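Local coordinates for 4-hydroxythreonine-4-phosphate dehydrogenase (PDB 6XMY), which probably catalyses the NAD(P)-dependent oxidation of 4-(phosphooxy)-L-threonine, a step in the biosynthesis of pyridoxine 5'-phosphate, with the help of a divalent metal ion, at residues A[101-106]-A[136-141]; A[283-288]-A[292-297]; A[234-237]-A[241-244]; A[189-194]-A[201-206]. One frame throughout, in Å; residues are numbered along the deposited sequence.

Contacts 1 and 2 meet at the NAD pocket and the predicted substrate site, their centres about 12 Å apart, and share one sulfate ion: the start of helix 138-145 binds it through His-138 and Thr-139, and the hairpin 284-288/294-297 through Asn-285 and Arg-294. The two touch directly, CB of His-138 lying 3.2 Å from NH2 of Arg-294, and NAD is in contact with both. Contacts 3 and 4 are structural packing farther out. They lie about 11 Å apart, centre to centre, and are joined by backbone pairing of strands 204-208 and 241-246. Contact 4 reaches contact 2 through Leu-288, which packs on helix 180-197, whereas contact 3 is about 18 Å from contact 1 at the nearest atoms.

Contact 1: residues A[101-106]-A[136-141]; sequences ELLTLG and TGHTEF. With SO4 (sulfate ion), chain C.
Leu-103 and Thr-104 of helix 96-111 pack against His-138 and Phe-141 from the first turn of helix 138-145, a small, mainly apolar helix-to-helix contact beside the NAD pocket. Leu-103 does most of the work. Its CB lies 3.6 Å from CE2 of Phe-141, and its CD2 sits over one face of that ring, offset toward the rim. The other methyl, CD1, reaches NE2 of His-138 at 3.7 Å, the leucine standing roughly perpendicular to the histidine side chain. Phe-141 leaves its backbone trans to the amide nitrogen (chi1 173°), which sends the ring across to the helix; Thr-104 OG1 meets the ring edge, 3.4 Å from CZ, while hydrogen-bonding to Met-100 O. The polar atoms of His-138 serve the sulfate: its backbone N and ND1 both donate to O2, each at 2.8 Å, with the anion at the edge of the ring. Thr-139 N and OG1 both grip sulfate O3, OG1 at 2.7 Å. Donors at the start of a helix suit an anion, and His-138 and Thr-139 are predicted substrate ligands, so the sulfate may occupy the place of the substrate phosphate, while Leu-103 packs obliquely against the CD2/NE2 side of the imidazole, away from ND1.

Contact 2: residues A[283-288]-A[292-297]; sequences AVNITL and IIRTSV. With SO4 (sulfate ion), chain C.
Strands 284-288 and 294-297 form an antiparallel beta hairpin, the N-to-C directions of the two segments 154° apart, in the buried middle of the fold. Asn-285 and Ser-296 are a hydrogen-bonded pair, Asn-285 N donating to Ser-296 O at 3.0 Å; Thr-287 N donates to Arg-294 O at 3.1 Å. Ile-286 and Thr-295 share one face; CG1 of Val-284 also rests against CB of Thr-295, whose OG1 bonds to Ala-319 O. The other face is polar. Arg-294 bends at chi2 (-101°), which brings the guanidinium edge to Thr-287 OG1; NH1 donates to it at 2.8 Å, the oxygen tilted 15° from the guanidinium plane. Thr-120 OG1 accepts from NH2. Ser-296 OG donates to Val-297 O in the carbonyl plane, on a lone pair, and bonds weakly to the nicotinamide amide of NAD. Waters bridge the strands too: one accepts from Asn-285 ND2 and donates to Val-297 O, another accepts from Arg-294 N and lies 2.8 Å from Thr-287 O. Asn-285 and Arg-294, predicted to bind substrate, converge on a single sulfate oxygen, O1, which takes Asn-285 ND2 at 2.9 Å, Arg-294 NH2 at 2.9 Å and Arg-294 NH1 at 3.0 Å.

Contact 3: residues A[234-237]-A[241-244]; sequences TLKN and DVLG
The last turn of helix 223-237 runs past the start of strand 241-246 after a short loop, the backbones coming nearest at Lys-236 and Asp-241, whose CA atoms lie 5.9 Å apart. Val-242 is the residue of the strand that fills the gap. With CG1 anti to the carbonyl carbon (chi1 -74°), CG2 falls between the backbone N and the carbonyl carbon and points at the helix, touching two neighbouring side chains: CG of Lys-236 at 3.7 Å and CB of Leu-235 at 4.1 Å. Beyond CG the lysine is fully extended and runs obliquely across the valine, so its aliphatic part lies along the strand and CE comes 3.3 Å from Val-242 O. The chain delivers its ammonium to a water molecule, which accepts from Lys-236 NZ at 2.8 Å and from Gly-244 N at 3.1 Å, tying the lysine to the strand backbone. An apolar stem therefore covers the buried valine while the charged end stays hydrated. This is the helix-to-strand return of the beta-alpha-beta unit 204-208, 223-237, 241-246, away from the annotated sites. Strand 241-246 pairs with 204-208, Val-242 touching Ile-205 and Val-207, and helix 180-197 presses Ile-187 against both Leu-235 and Val-242.

Contact 4: residues A[189-194]-A[201-206]; sequences QLHHSL and QSPKIN. With SO4 (sulfate ion), chain J.
Pro-203 and Ile-205, two bumps on the chain entering strand 204-208, fit against the side of helix 180-197 formed by Leu-190, His-191 and Leu-194. The proline ring lodges between His-191 and Leu-194, residues three apart on the helix. Its CG is 3.8 Å from Leu-194 CB, the two side chains pointing opposite ways where they pass, while CD meets His-191 NE2, also at 3.8 Å, with the imidazole roughly perpendicular to the proline. The histidine reaches it because CG is anti to the backbone N (chi1 172°), which carries the ring outward from the helix to the proline CD. Ile-205, two residues on and likewise pointing at the helix, fills the next hollow: its CD1 meets Leu-190 CD2 tip to tip at 3.9 Å and brushes His-191 CB, and its CG1 lies 4.3 Å from Leu-194 CD1. Pro-203 and Ile-205 both touch His-191 and Leu-194, and the contact is almost wholly van der Waals. On the neighbouring flank, His-192 ND1 donates to a sulfate, O1 at 2.7 Å and nearly straight (171°); His-196 also binds this ion. Helix 180-197 packs on several strands: Leu-190 touches Val-264 of strand 262-265 and Leu-288 of strand 284-288, and Leu-194 touches Ala-262. Strand 204-208 lies between strands 262-265 and 241-246, with the helix packed on Ile-205.

Contact 1: residues A[101-106]-A[136-141]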
loop_
_atom_site.group_PDB
_atom_site.type_symbol
_atom_site.label_atom_id
_atom_site.label_comp_id
_atom_site.label_asym_id
_atom_site.label_seq_id
_atom_site.Cartn_x
_atom_site.Cartn_y
_atom_site.Cartn_z
ATOM N N GLU A 101 -7.670 11.865 -9.987
ATOM C CA GLU A 101 -7.464 13.187 -9.396
ATOM C C GLU A 101 -7.140 13.079 -7.914
ATOM O O GLU A 101 -6.279 13.806 -7.410
ATOM C CB GLU A 101 -8.682 14.086 -9.613
ATOM C CG GLU A 101 -8.397 15.561 -9.300
ATOM C CD GLU A 101 -7.447 16.197 -10.293
ATOM O OE1 GLU A 101 -7.444 15.776 -11.466
ATOM O OE2 GLU A 101 -6.686 17.104 -9.890
ATOM N N LEU A 102 -7.804 12.164 -7.203
ATOM C CA LEU A 102 -7.463 11.932 -5.803
ATOM C C LEU A 102 -6.003 11.520 -5.660
ATOM O O LEU A 102 -5.295 12.011 -4.772
ATOM C CB LEU A 102 -8.356 10.837 -5.211
ATOM C CG LEU A 102 -9.882 10.982 -5.304
ATOM C CD1 LEU A 102 -10.556 9.819 -4.578
ATOM C CD2 LEU A 102 -10.356 12.323 -4.740
ATOM N N LEU A 103 -5.532 10.616 -6.525
ATOM C CA LEU A 103 -4.145 10.164 -6.450
ATOM C C LEU A 103 -3.175 11.294 -6.780
ATOM O O LEU A 103 -2.140 11.457 -6.114
ATOM C CB LEU A 103 -3.916 8.992 -7.410
ATOM C CG LEU A 103 -4.161 7.574 -6.888
ATOM C CD1 LEU A 103 -5.450 7.460 -6.115
ATOM C CD2 LEU A 103 -4.118 6.563 -8.023
ATOM N N THR A 104 -3.483 12.068 -7.823
ATOM C CA THR A 104 -2.582 13.128 -8.269
ATOM C C THR A 104 -2.549 14.251 -7.250
ATOM O O THR A 104 -1.476 14.722 -6.852
ATOM C CB THR A 104 -3.046 13.646 -9.635
ATOM O OG1 THR A 104 -3.113 12.558 -10.567
ATOM C CG2 THR A 104 -2.091 14.721 -10.170
ATOM N N LEU A 105 -3.720 14.671 -6.786
ATOM C CA LEU A 105 -3.777 15.707 -5.766
ATOM C C LEU A 105 -3.144 15.232 -4.462
ATOM O O LEU A 105 -2.401 15.982 -3.818
ATOM C CB LEU A 105 -5.230 16.125 -5.568
ATOM C CG LEU A 105 -5.585 17.388 -4.814
ATOM C CD1 LEU A 105 -4.833 18.610 -5.342
ATOM C CD2 LEU A 105 -7.097 17.557 -4.934
ATOM N N GLY A 106 -3.380 13.977 -4.079
ATOM C CA GLY A 106 -2.779 13.461 -2.857
ATOM C C GLY A 106 -1.262 13.444 -2.911
ATOM O O GLY A 106 -0.587 13.864 -1.965
ATOM N N THR A 136 -1.577 0.353 -13.522
ATOM C CA THR A 136 -1.318 -0.945 -12.925
ATOM C C THR A 136 -1.467 -0.955 -11.414
ATOM O O THR A 136 -1.714 -2.027 -10.853
ATOM C CB THR A 136 0.064 -1.477 -13.302
ATOM O OG1 THR A 136 1.053 -0.511 -12.940
ATOM C CG2 THR A 136 0.130 -1.766 -14.793
ATOM N N GLY A 137 -1.373 0.192 -10.753
ATOM C CA GLY A 137 -1.557 0.266 -9.319
ATOM C C GLY A 137 -1.059 1.599 -8.819
ATOM O O GLY A 137 -0.384 2.350 -9.542
ATOM N N HIS A 138 -1.426 1.900 -7.564
ATOM C CA HIS A 138 -0.911 3.104 -6.909
ATOM C C HIS A 138 0.609 3.121 -6.928
ATOM O O HIS A 138 1.230 4.181 -7.077
ATOM C CB HIS A 138 -1.308 3.149 -5.429
ATOM C CG HIS A 138 -2.761 3.397 -5.143
ATOM N ND1 HIS A 138 -3.661 2.372 -4.929
ATOM C CD2 HIS A 138 -3.442 4.547 -4.922
ATOM C CE1 HIS A 138 -4.843 2.884 -4.624
ATOM N NE2 HIS A 138 -4.739 4.203 -4.616
ATOM N N THR A 139 1.224 1.957 -6.706
ATOM C CA THR A 139 2.667 1.894 -6.507
ATOM C C THR A 139 3.404 2.415 -7.733
ATOM O O THR A 139 4.306 3.260 -7.624
ATOM C CB THR A 139 3.062 0.445 -6.198
ATOM O OG1 THR A 139 2.355 0.008 -5.027
ATOM C CG2 THR A 139 4.558 0.330 -5.960
ATOM N N GLU A 140 3.004 1.945 -8.918
ATOM C CA GLU A 140 3.628 2.407 -10.154
ATOM C C GLU A 140 3.230 3.844 -10.470
ATOM O O GLU A 140 4.043 4.623 -10.986
ATOM C CB GLU A 140 3.240 1.494 -11.316
ATOM C CG GLU A 140 3.802 0.079 -11.236
ATOM C CD GLU A 140 3.158 -0.761 -10.148
ATOM O OE1 GLU A 140 1.929 -0.652 -9.950
ATOM O OE2 GLU A 140 3.890 -1.519 -9.473
ATOM N N PHE A 141 1.978 4.211 -10.179
ATOM C CA PHE A 141 1.549 5.586 -10.400
ATOM C C PHE A 141 2.426 6.552 -9.615
ATOM O O PHE A 141 2.889 7.564 -10.150
ATOM C CB PHE A 141 0.080 5.778 -10.018
ATOM C CG PHE A 141 -0.358 7.220 -10.065
ATOM C CD1 PHE A 141 -0.802 7.790 -11.251
ATOM C CD2 PHE A 141 -0.281 8.020 -8.936
ATOM C CE1 PHE A 141 -1.189 9.129 -11.301
ATOM C CE2 PHE A 141 -0.651 9.352 -8.985
ATOM C CZ PHE A 141 -1.106 9.905 -10.169
HETATM S S SO4 C . -1.162 -0.716 -5.208
HETATM O O1 SO4 C . -0.744 -0.087 -3.957
HETATM O O2 SO4 C . -2.316 0.002 -5.740
HETATM O O3 SO4 C . -0.066 -0.600 -6.168
HETATM O O4 SO4 C . -1.532 -2.131 -5.034
#

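Contact 2: residues A[283-288]-A[292-297]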
loop_
_atom_site.group_PDB
_atom_site.type_symbol
_atom_site.label_atom_id
_atom_site.label_comp_id
_atom_site.label_asym_id
_atom_site.label_seq_id
_atom_site.Cartn_x
_atom_site.Cartn_y
_atom_site.Cartn_z
ATOM N N ALA A 283 -3.019 -5.922 8.233
ATOM C CA ALA A 283 -1.854 -5.675 7.400
ATOM C C ALA A 283 -1.981 -4.368 6.630
ATOM O O ALA A 283 -3.083 -3.913 6.297
ATOM C CB ALA A 283 -1.635 -6.831 6.425
ATOM N N VAL A 284 -0.823 -3.781 6.338
ATOM C CA VAL A 284 -0.703 -2.502 5.658
ATOM C C VAL A 284 0.206 -2.694 4.458
ATOM O O VAL A 284 1.246 -3.351 4.558
ATOM C CB VAL A 284 -0.086 -1.453 6.602
ATOM C CG1 VAL A 284 0.128 -0.116 5.880
ATOM C CG2 VAL A 284 -0.962 -1.276 7.839
ATOM N N ASN A 285 -0.191 -2.124 3.326
ATOM C CA ASN A 285 0.657 -2.035 2.149
ATOM C C ASN A 285 1.363 -0.693 2.233
ATOM O O ASN A 285 0.710 0.354 2.262
ATOM C CB ASN A 285 -0.213 -2.158 0.891
ATOM C CG ASN A 285 0.477 -1.696 -0.388
ATOM O OD1 ASN A 285 1.697 -1.496 -0.442
ATOM N ND2 ASN A 285 -0.325 -1.520 -1.436
ATOM N N ILE A 286 2.683 -0.721 2.351
ATOM C CA ILE A 286 3.474 0.498 2.414
ATOM C C ILE A 286 4.405 0.537 1.212
ATOM O O ILE A 286 5.041 -0.473 0.879
ATOM C CB ILE A 286 4.237 0.628 3.742
ATOM C CG1 ILE A 286 5.052 1.917 3.741
ATOM C CG2 ILE A 286 5.126 -0.559 3.994
ATOM C CD1 ILE A 286 5.578 2.231 5.050
ATOM N N THR A 287 4.473 1.696 0.553
ATOM C CA THR A 287 5.362 1.874 -0.584
ATOM C C THR A 287 6.683 2.450 -0.089
ATOM O O THR A 287 6.704 3.506 0.559
ATOM C CB THR A 287 4.746 2.804 -1.625
ATOM O OG1 THR A 287 3.489 2.274 -2.058
ATOM C CG2 THR A 287 5.681 2.941 -2.816
ATOM N N LEU A 288 7.780 1.762 -0.392
ATOM C CA LEU A 288 9.111 2.206 -0.006
ATOM C C LEU A 288 9.800 2.869 -1.188
ATOM O O LEU A 288 9.716 2.382 -2.320
ATOM C CB LEU A 288 9.951 1.007 0.435
ATOM C CG LEU A 288 9.263 0.061 1.410
ATOM C CD1 LEU A 288 10.194 -1.102 1.722
ATOM C CD2 LEU A 288 8.809 0.781 2.681
ATOM N N ILE A 292 7.683 10.791 -0.202
ATOM C CA ILE A 292 6.602 10.923 0.761
ATOM C C ILE A 292 6.356 9.563 1.401
ATOM O O ILE A 292 6.772 8.519 0.891
ATOM C CB ILE A 292 5.295 11.445 0.124
ATOM C CG1 ILE A 292 4.773 10.446 -0.923
ATOM C CG2 ILE A 292 5.500 12.846 -0.473
ATOM C CD1 ILE A 292 3.299 10.622 -1.289
ATOM N N ILE A 293 5.659 9.595 2.534
ATOM C CA ILE A 293 5.139 8.390 3.164
ATOM C C ILE A 293 3.811 8.065 2.499
ATOM O O ILE A 293 2.942 8.936 2.371
ATOM C CB ILE A 293 4.928 8.623 4.666
ATOM C CG1 ILE A 293 6.249 8.946 5.363
ATOM C CG2 ILE A 293 4.207 7.442 5.289
ATOM C CD1 ILE A 293 6.058 9.669 6.669
ATOM N N ARG A 294 3.654 6.819 2.058
ATOM C CA ARG A 294 2.375 6.364 1.527
ATOM C C ARG A 294 2.092 4.967 2.046
ATOM O O ARG A 294 2.881 4.045 1.810
ATOM C CB ARG A 294 2.342 6.376 -0.006
ATOM C CG ARG A 294 1.022 5.848 -0.575
ATOM C CD ARG A 294 1.164 4.412 -1.054
ATOM N NE ARG A 294 -0.126 3.797 -1.380
ATOM C CZ ARG A 294 -0.272 2.724 -2.157
ATOM N NH1 ARG A 294 0.787 2.162 -2.725
ATOM N NH2 ARG A 294 -1.482 2.226 -2.388
ATOM N N THR A 295 0.973 4.813 2.746
ATOM C CA THR A 295 0.472 3.509 3.159
ATOM C C THR A 295 -0.883 3.267 2.510
ATOM O O THR A 295 -1.472 4.151 1.874
ATOM C CB THR A 295 0.351 3.407 4.684
ATOM O OG1 THR A 295 -0.614 4.360 5.146
ATOM C CG2 THR A 295 1.691 3.673 5.348
ATOM N N SER A 296 -1.388 2.053 2.712
ATOM C CA SER A 296 -2.579 1.609 2.011
ATOM C C SER A 296 -3.219 0.458 2.766
ATOM O O SER A 296 -2.547 -0.299 3.481
ATOM C CB SER A 296 -2.208 1.160 0.600
ATOM O OG SER A 296 -3.353 0.745 -0.119
ATOM N N VAL A 297 -4.529 0.305 2.544
ATOM C CA VAL A 297 -5.187 -0.937 2.913
ATOM C C VAL A 297 -4.562 -2.087 2.138
ATOM O O VAL A 297 -3.928 -1.902 1.093
ATOM C CB VAL A 297 -6.695 -0.871 2.638
ATOM C CG1 VAL A 297 -7.358 0.149 3.546
ATOM C CG2 VAL A 297 -6.960 -0.589 1.159
HETATM S S SO4 C . -1.162 -0.716 -5.208
HETATM O O1 SO4 C . -0.744 -0.087 -3.957
HETATM O O2 SO4 C . -2.316 0.002 -5.740
HETATM O O3 SO4 C . -0.066 -0.600 -6.168
HETATM O O4 SO4 C . -1.532 -2.131 -5.034
HETATM O O HOH W 1 -3.012 -2.798 -1.231
HETATM O O HOH W 2 5.885 5.060 2.748
HETATM O O HOH W 3 8.039 5.955 0.369
#

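Contact 3: residues A[234-237]-A[241-244]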
loop_
_atom_site.group_PDB
_atom_site.type_symbol
_atom_site.label_atom_id
_atom_site.label_comp_id
_atom_site.label_asym_id
_atom_site.label_seq_id
_atom_site.Cartn_x
_atom_site.Cartn_y
_atom_site.Cartn_z
ATOM N N THR A 234 25.926 -10.372 -4.606
ATOM C CA THR A 234 26.267 -8.954 -4.685
ATOM C C THR A 234 25.779 -8.219 -3.448
ATOM O O THR A 234 26.518 -7.428 -2.848
ATOM C CB THR A 234 25.656 -8.353 -5.951
ATOM O OG1 THR A 234 26.256 -8.962 -7.102
ATOM C CG2 THR A 234 25.877 -6.846 -6.005
ATOM N N LEU A 235 24.538 -8.485 -3.037
ATOM C CA LEU A 235 23.989 -7.837 -1.849
ATOM C C LEU A 235 24.778 -8.193 -0.594
ATOM O O LEU A 235 25.059 -7.320 0.236
ATOM C CB LEU A 235 22.517 -8.215 -1.696
ATOM C CG LEU A 235 21.622 -7.540 -2.731
ATOM C CD1 LEU A 235 20.327 -8.319 -2.874
ATOM C CD2 LEU A 235 21.318 -6.113 -2.335
ATOM N N LYS A 236 25.143 -9.469 -0.436
ATOM C CA LYS A 236 25.971 -9.868 0.700
ATOM C C LYS A 236 27.284 -9.100 0.723
ATOM O O LYS A 236 27.743 -8.675 1.789
ATOM C CB LYS A 236 26.245 -11.375 0.649
ATOM C CG LYS A 236 25.067 -12.238 1.057
ATOM C CD LYS A 236 25.368 -13.711 0.763
ATOM C CE LYS A 236 24.203 -14.623 1.117
ATOM N NZ LYS A 236 24.401 -16.010 0.592
ATOM N N ASN A 237 27.905 -8.911 -0.441
ATOM C CA ASN A 237 29.164 -8.178 -0.488
ATOM C C ASN A 237 28.982 -6.672 -0.361
ATOM O O ASN A 237 29.979 -5.953 -0.225
ATOM C CB ASN A 237 29.961 -8.543 -1.740
ATOM C CG ASN A 237 30.573 -9.921 -1.647
ATOM O OD1 ASN A 237 30.556 -10.542 -0.584
ATOM N ND2 ASN A 237 31.118 -10.407 -2.753
ATOM N N ASP A 241 22.284 -8.407 4.693
ATOM C CA ASP A 241 22.246 -9.767 5.239
ATOM C C ASP A 241 21.048 -10.525 4.670
ATOM O O ASP A 241 20.003 -10.671 5.305
ATOM C CB ASP A 241 22.209 -9.691 6.761
ATOM C CG ASP A 241 22.518 -11.009 7.435
ATOM O OD1 ASP A 241 22.790 -12.010 6.743
ATOM O OD2 ASP A 241 22.492 -11.029 8.682
ATOM N N VAL A 242 21.220 -11.039 3.444
ATOM C CA VAL A 242 20.202 -11.829 2.757
ATOM C C VAL A 242 20.497 -13.316 2.907
ATOM O O VAL A 242 21.651 -13.754 2.968
ATOM C CB VAL A 242 20.077 -11.464 1.260
ATOM C CG1 VAL A 242 19.369 -10.111 1.081
ATOM C CG2 VAL A 242 21.450 -11.479 0.585
ATOM N N LEU A 243 19.428 -14.105 2.927
ATOM C CA LEU A 243 19.497 -15.557 2.902
ATOM C C LEU A 243 18.566 -16.040 1.804
ATOM O O LEU A 243 17.394 -15.657 1.771
ATOM C CB LEU A 243 19.034 -16.138 4.243
ATOM C CG LEU A 243 18.775 -17.644 4.241
ATOM C CD1 LEU A 243 20.071 -18.420 4.070
ATOM C CD2 LEU A 243 18.031 -18.087 5.494
ATOM N N GLY A 244 19.070 -16.896 0.925
ATOM C CA GLY A 244 18.245 -17.434 -0.129
ATOM C C GLY A 244 19.088 -17.920 -1.286
ATOM O O GLY A 244 20.316 -17.864 -1.246
HETATM O O HOH W 4 22.073 -17.395 1.340
#

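Contact 4: residues A[189-194]-A[201-206]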
loop_
_atom_site.group_PDB
_atom_site.type_symbol
_atom_site.label_atom_id
_atom_site.label_comp_id
_atom_site.label_asym_id
_atom_site.label_seq_id
_atom_site.Cartn_x
_atom_site.Cartn_y
_atom_site.Cartn_z
ATOM N N GLN A 189 16.600 -0.974 -1.423
ATOM C CA GLN A 189 15.565 -0.095 -0.895
ATOM C C GLN A 189 14.924 -0.689 0.352
ATOM O O GLN A 189 14.708 0.019 1.343
ATOM C CB GLN A 189 14.511 0.188 -1.962
ATOM C CG GLN A 189 13.404 1.102 -1.466
ATOM C CD GLN A 189 13.916 2.465 -1.052
ATOM O OE1 GLN A 189 14.480 3.192 -1.865
ATOM N NE2 GLN A 189 13.735 2.810 0.220
ATOM N N LEU A 190 14.606 -1.985 0.315
ATOM C CA LEU A 190 14.030 -2.648 1.481
ATOM C C LEU A 190 14.952 -2.520 2.691
ATOM O O LEU A 190 14.511 -2.162 3.789
ATOM C CB LEU A 190 13.777 -4.125 1.157
ATOM C CG LEU A 190 13.300 -4.968 2.339
ATOM C CD1 LEU A 190 11.987 -4.445 2.895
ATOM C CD2 LEU A 190 13.173 -6.440 1.936
ATOM N N HIS A 191 16.240 -2.816 2.504
ATOM C CA HIS A 191 17.194 -2.730 3.604
ATOM C C HIS A 191 17.249 -1.313 4.163
ATOM O O HIS A 191 17.206 -1.108 5.385
ATOM C CB HIS A 191 18.569 -3.180 3.102
ATOM C CG HIS A 191 19.680 -2.966 4.080
ATOM N ND1 HIS A 191 20.363 -1.776 4.171
ATOM C CD2 HIS A 191 20.246 -3.797 4.988
ATOM C CE1 HIS A 191 21.293 -1.872 5.105
ATOM N NE2 HIS A 191 21.239 -3.087 5.621
ATOM N N HIS A 192 17.319 -0.323 3.275
ATOM C CA HIS A 192 17.398 1.067 3.715
ATOM C C HIS A 192 16.174 1.458 4.527
ATOM O O HIS A 192 16.293 2.107 5.574
ATOM C CB HIS A 192 17.541 1.987 2.508
ATOM C CG HIS A 192 17.592 3.439 2.867
ATOM N ND1 HIS A 192 18.743 4.055 3.303
ATOM C CD2 HIS A 192 16.628 4.389 2.875
ATOM C CE1 HIS A 192 18.489 5.330 3.549
ATOM N NE2 HIS A 192 17.213 5.556 3.300
ATOM N N SER A 193 14.988 1.074 4.059
ATOM C CA SER A 193 13.767 1.444 4.760
ATOM C C SER A 193 13.657 0.747 6.107
ATOM O O SER A 193 13.242 1.364 7.093
ATOM C CB SER A 193 12.549 1.134 3.894
ATOM O OG SER A 193 12.524 1.976 2.753
ATOM N N LEU A 194 13.993 -0.546 6.168
ATOM C CA LEU A 194 13.934 -1.245 7.448
ATOM C C LEU A 194 14.860 -0.594 8.465
ATOM O O LEU A 194 14.500 -0.441 9.636
ATOM C CB LEU A 194 14.291 -2.718 7.264
ATOM C CG LEU A 194 13.304 -3.575 6.462
ATOM C CD1 LEU A 194 13.871 -4.973 6.218
ATOM C CD2 LEU A 194 11.958 -3.644 7.183
ATOM N N GLN A 201 18.394 -2.237 13.051
ATOM C CA GLN A 201 19.768 -1.781 12.864
ATOM C C GLN A 201 20.513 -2.608 11.819
ATOM O O GLN A 201 21.265 -2.055 11.007
ATOM C CB GLN A 201 20.503 -1.792 14.206
ATOM C CG GLN A 201 21.477 -0.648 14.391
ATOM C CD GLN A 201 22.769 -0.850 13.626
ATOM O OE1 GLN A 201 23.382 -1.916 13.691
ATOM N NE2 GLN A 201 23.192 0.177 12.896
ATOM N N SER A 202 20.324 -3.926 11.816
ATOM C CA SER A 202 20.994 -4.818 10.867
ATOM C C SER A 202 19.979 -5.817 10.332
ATOM O O SER A 202 19.922 -6.972 10.770
ATOM C CB SER A 202 22.188 -5.524 11.518
ATOM O OG SER A 202 23.184 -4.591 11.917
ATOM N N PRO A 203 19.163 -5.401 9.366
ATOM C CA PRO A 203 18.061 -6.255 8.906
ATOM C C PRO A 203 18.528 -7.586 8.339
ATOM O O PRO A 203 19.519 -7.667 7.612
ATOM C CB PRO A 203 17.391 -5.403 7.821
ATOM C CG PRO A 203 17.782 -4.001 8.145
ATOM C CD PRO A 203 19.160 -4.087 8.701
ATOM N N LYS A 204 17.803 -8.642 8.695
ATOM C CA LYS A 204 17.964 -9.952 8.081
ATOM C C LYS A 204 16.804 -10.168 7.122
ATOM O O LYS A 204 15.638 -10.011 7.501
ATOM C CB LYS A 204 17.984 -11.057 9.136
ATOM C CG LYS A 204 19.151 -10.941 10.092
ATOM C CD LYS A 204 19.241 -12.122 11.044
ATOM C CE LYS A 204 20.428 -11.959 11.983
ATOM N NZ LYS A 204 20.388 -10.645 12.693
ATOM N N ILE A 205 17.123 -10.504 5.877
ATOM C CA ILE A 205 16.133 -10.574 4.805
ATOM C C ILE A 205 16.185 -11.961 4.168
ATOM O O ILE A 205 17.232 -12.374 3.660
ATOM C CB ILE A 205 16.369 -9.460 3.769
ATOM C CG1 ILE A 205 16.221 -8.075 4.427
ATOM C CG2 ILE A 205 15.439 -9.620 2.584
ATOM C CD1 ILE A 205 16.710 -6.936 3.554
ATOM N N ASN A 206 15.053 -12.669 4.176
ATOM C CA ASN A 206 14.967 -14.007 3.593
ATOM C C ASN A 206 14.281 -13.912 2.235
ATOM O O ASN A 206 13.222 -13.289 2.121
ATOM C CB ASN A 206 14.181 -14.943 4.515
ATOM C CG ASN A 206 14.978 -15.363 5.731
ATOM O OD1 ASN A 206 16.069 -14.850 5.968
ATOM N ND2 ASN A 206 14.438 -16.283 6.514
HETATM S S SO4 J . 21.756 2.240 4.523
HETATM O O1 SO4 J . 21.204 2.989 3.399
HETATM O O2 SO4 J . 20.697 1.454 5.147
HETATM O O3 SO4 J . 22.317 3.164 5.504
HETATM O O4 SO4 J . 22.807 1.348 4.039
#